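Local atomic coordinates of CELL division control protein 6 (Pyrobaculum aerophilum, PDB entry 1FNN), a protein that binds and probably hydrolyses ATP as an AAA+ protein of the Cdc6/Cdc18 family and is thought to help regulate the initiation of DNA replication. Residues A[98-103]-A[114-119]. Numbering follows the deposited sequence.
Sequences LNIPFP and ALLVEH
Ile100 lies over one face of the His119 imidazole: its CG2 is 3.6 Å from the ring centroid, 18° off the ring normal, which meets the geometry of a CH-pi contact. With chi1 at -68°, CG1 lies anti to the carbonyl carbon and CG2 anti to the backbone N, which turns CG2 over the ring while CG1 runs beside its CG and ND1. CG2 also meets Leu115 CD2 at 3.9 Å. The chain then carries CD1 inward to 3.8 Å from Leu116 CD1, a methyl that Leu98 CD2 also meets at 3.9 Å. These groups form the tight side; Leu116 also rests on Ile91 and Ile94 of helix 87-97.

The other side is exposed and partly polar. Leu115 CD2 reaches outward to brush Phe102 and Pro103, which bury little area here, and Pro101 CD packs closely, 3.6 Å from His119 CE1, but at the margin. No direct hydrogen bond joins the segments; a water 2.8 Å from His119 NE2 bonds only weakly to Pro101 O. His119 ND1 is hydrogen-bonded to Arg123. Without the imidazole, as with an alanine here, the ring-covered side of Ile100 would probably lose its cover, and Arg123 and the water their partner.

Asn99, with positive phi (48°), is the C-prime residue of a Schellman motif ending helix 87-97; the loop then folds back on helix 109-122, within the P-loop AAA domain, away from the nucleotide site.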
ATOM      1  N   LEU A  98      -9.632 -11.238  25.605  1.00 35.17           N
ATOM      2  CA  LEU A  98     -10.695 -12.095  26.110  1.00 38.76           C
ATOM      3  C   LEU A  98     -10.940 -12.003  27.622  1.00 38.97           C
ATOM      4  O   LEU A  98     -11.765 -12.731  28.186  1.00 40.58           O
ATOM      5  CB  LEU A  98     -10.313 -13.548  25.770  1.00 42.46           C
ATOM      6  CG  LEU A  98     -11.002 -14.312  24.640  1.00 50.56           C
ATOM      7  CD1 LEU A  98     -11.699 -13.456  23.604  1.00 37.34           C
ATOM      8  CD2 LEU A  98     -10.095 -15.340  23.970  1.00 43.26           C
ATOM      9  N   ASN A  99     -10.287 -11.068  28.314  1.00 37.33           N
ATOM     10  CA  ASN A  99     -10.367 -10.965  29.749  1.00 36.08           C
ATOM     11  C   ASN A  99     -10.155 -12.312  30.447  1.00 35.34           C
ATOM     12  O   ASN A  99     -10.981 -12.628  31.297  1.00 36.03           O
ATOM     13  CB  ASN A  99     -11.790 -10.502  30.166  1.00 41.19           C
ATOM     14  CG  ASN A  99     -11.817  -9.025  29.753  1.00 50.22           C
ATOM     15  OD1 ASN A  99     -10.997  -8.338  30.363  1.00 54.28           O
ATOM     16  ND2 ASN A  99     -12.697  -8.713  28.820  1.00 50.36           N
ATOM     17  N   ILE A 100      -9.026 -12.954  30.209  1.00 36.98           N
ATOM     18  CA  ILE A 100      -8.732 -14.227  30.889  1.00 40.27           C
ATOM     19  C   ILE A 100      -7.660 -13.861  31.924  1.00 42.89           C
ATOM     20  O   ILE A 100      -6.571 -13.464  31.537  1.00 42.11           O
ATOM     21  CB  ILE A 100      -8.084 -15.242  29.936  1.00 41.65           C
ATOM     22  CG1 ILE A 100      -9.080 -15.705  28.853  1.00 44.16           C
ATOM     23  CG2 ILE A 100      -7.492 -16.443  30.685  1.00 44.19           C
ATOM     24  CD1 ILE A 100      -8.339 -16.510  27.773  1.00 39.70           C
ATOM     25  N   PRO A 101      -7.970 -14.006  33.200  1.00 43.03           N
ATOM     26  CA  PRO A 101      -6.990 -13.659  34.229  1.00 43.79           C
ATOM     27  C   PRO A 101      -5.869 -14.693  34.239  1.00 43.16           C
ATOM     28  O   PRO A 101      -6.188 -15.886  34.225  1.00 44.30           O
ATOM     29  CB  PRO A 101      -7.793 -13.705  35.532  1.00 41.28           C
ATOM     30  CG  PRO A 101      -9.215 -13.875  35.145  1.00 45.77           C
ATOM     31  CD  PRO A 101      -9.237 -14.502  33.750  1.00 42.44           C
ATOM     32  N   PHE A 102      -4.625 -14.284  34.413  1.00 46.04           N
ATOM     33  CA  PHE A 102      -3.554 -15.257  34.624  1.00 51.70           C
ATOM     34  C   PHE A 102      -3.309 -15.583  36.101  1.00 53.83           C
ATOM     35  O   PHE A 102      -3.405 -14.736  36.998  1.00 48.74           O
ATOM     36  CB  PHE A 102      -2.220 -14.806  34.029  1.00 52.56           C
ATOM     37  CG  PHE A 102      -2.140 -14.806  32.532  1.00 55.76           C
ATOM     38  CD1 PHE A 102      -1.118 -14.095  31.913  1.00 62.29           C
ATOM     39  CD2 PHE A 102      -3.040 -15.486  31.733  1.00 58.40           C
ATOM     40  CE1 PHE A 102      -1.001 -14.067  30.534  1.00 61.38           C
ATOM     41  CE2 PHE A 102      -2.935 -15.468  30.356  1.00 61.71           C
ATOM     42  CZ  PHE A 102      -1.912 -14.753  29.761  1.00 59.43           C
ATOM     43  N   PRO A 103      -2.839 -16.812  36.315  1.00 56.07           N
ATOM     44  CA  PRO A 103      -2.477 -17.296  37.636  1.00 56.41           C
ATOM     45  C   PRO A 103      -1.193 -16.663  38.130  1.00 55.02           C
ATOM     46  O   PRO A 103      -0.430 -16.014  37.405  1.00 51.17           O
ATOM     47  CB  PRO A 103      -2.310 -18.806  37.504  1.00 58.54           C
ATOM     48  CG  PRO A 103      -2.509 -19.144  36.073  1.00 59.31           C
ATOM     49  CD  PRO A 103      -2.654 -17.868  35.299  1.00 58.02           C
ATOM     50  N   ALA A 114      -3.889 -24.592  27.419  1.00 48.37           N
ATOM     51  CA  ALA A 114      -4.976 -25.244  28.175  1.00 47.40           C
ATOM     52  C   ALA A 114      -5.874 -24.185  28.826  1.00 42.22           C
ATOM     53  O   ALA A 114      -7.091 -24.384  28.888  1.00 46.63           O
ATOM     54  CB  ALA A 114      -4.325 -26.148  29.213  1.00 50.56           C
ATOM     55  N   LEU A 115      -5.285 -23.161  29.409  1.00 44.79           N
ATOM     56  CA  LEU A 115      -6.106 -22.082  30.021  1.00 47.10           C
ATOM     57  C   LEU A 115      -7.020 -21.397  29.005  1.00 44.65           C
ATOM     58  O   LEU A 115      -8.222 -21.207  29.197  1.00 44.22           O
ATOM     59  CB  LEU A 115      -5.190 -21.055  30.682  1.00 45.40           C
ATOM     60  CG  LEU A 115      -5.880 -19.893  31.444  1.00 44.27           C
ATOM     61  CD1 LEU A 115      -6.762 -20.404  32.569  1.00 48.69           C
ATOM     62  CD2 LEU A 115      -4.833 -18.932  31.982  1.00 47.03           C
ATOM     63  N   LEU A 116      -6.469 -21.113  27.829  1.00 46.70           N
ATOM     64  CA  LEU A 116      -7.237 -20.492  26.736  1.00 43.40           C
ATOM     65  C   LEU A 116      -8.321 -21.421  26.277  1.00 43.04           C
ATOM     66  O   LEU A 116      -9.497 -21.049  26.133  1.00 43.33           O
ATOM     67  CB  LEU A 116      -6.276 -20.064  25.593  1.00 39.52           C
ATOM     68  CG  LEU A 116      -7.022 -19.699  24.286  1.00 42.55           C
ATOM     69  CD1 LEU A 116      -7.915 -18.489  24.545  1.00 36.72           C
ATOM     70  CD2 LEU A 116      -6.032 -19.481  23.155  1.00 41.61           C
ATOM     71  N   VAL A 117      -8.021 -22.727  26.153  1.00 46.44           N
ATOM     72  CA  VAL A 117      -9.115 -23.663  25.815  1.00 44.61           C
ATOM     73  C   VAL A 117     -10.179 -23.695  26.885  1.00 45.14           C
ATOM     74  O   VAL A 117     -11.388 -23.754  26.633  1.00 46.24           O
ATOM     75  CB  VAL A 117      -8.514 -25.073  25.576  1.00 49.47           C
ATOM     76  CG1 VAL A 117      -9.586 -26.135  25.520  1.00 41.27           C
ATOM     77  CG2 VAL A 117      -7.689 -25.047  24.287  1.00 51.07           C
ATOM     78  N   GLU A 118      -9.776 -23.785  28.166  1.00 47.43           N
ATOM     79  CA  GLU A 118     -10.780 -23.829  29.253  1.00 46.34           C
ATOM     80  C   GLU A 118     -11.718 -22.634  29.237  1.00 39.84           C
ATOM     81  O   GLU A 118     -12.974 -22.704  29.305  1.00 41.89           O
ATOM     82  CB  GLU A 118      -9.993 -23.861  30.588  1.00 46.61           C
ATOM     83  CG  GLU A 118     -10.948 -23.808  31.791  1.00 58.08           C
ATOM     84  CD  GLU A 118     -10.189 -23.405  33.044  1.00 57.72           C
ATOM     85  OE1 GLU A 118      -9.202 -24.080  33.399  1.00 61.92           O
ATOM     86  OE2 GLU A 118     -10.564 -22.409  33.694  1.00 61.31           O
ATOM     87  N   HIS A 119     -11.120 -21.443  29.098  1.00 41.35           N
ATOM     88  CA  HIS A 119     -11.963 -20.232  29.059  1.00 39.40           C
ATOM     89  C   HIS A 119     -12.898 -20.231  27.863  1.00 42.13           C
ATOM     90  O   HIS A 119     -14.100 -19.963  28.018  1.00 43.04           O
ATOM     91  CB  HIS A 119     -11.091 -18.973  29.104  1.00 38.56           C
ATOM     92  CG  HIS A 119     -10.789 -18.498  30.492  1.00 48.22           C
ATOM     93  ND1 HIS A 119     -11.486 -17.458  31.081  1.00 49.50           N
ATOM     94  CD2 HIS A 119      -9.868 -18.924  31.401  1.00 46.42           C
ATOM     95  CE1 HIS A 119     -11.000 -17.266  32.300  1.00 47.92           C
ATOM     96  NE2 HIS A 119     -10.025 -18.137  32.517  1.00 48.34           N
TER
HETATM   97  O   HOH W   1      -8.610 -18.113  34.931  1.00 56.02           O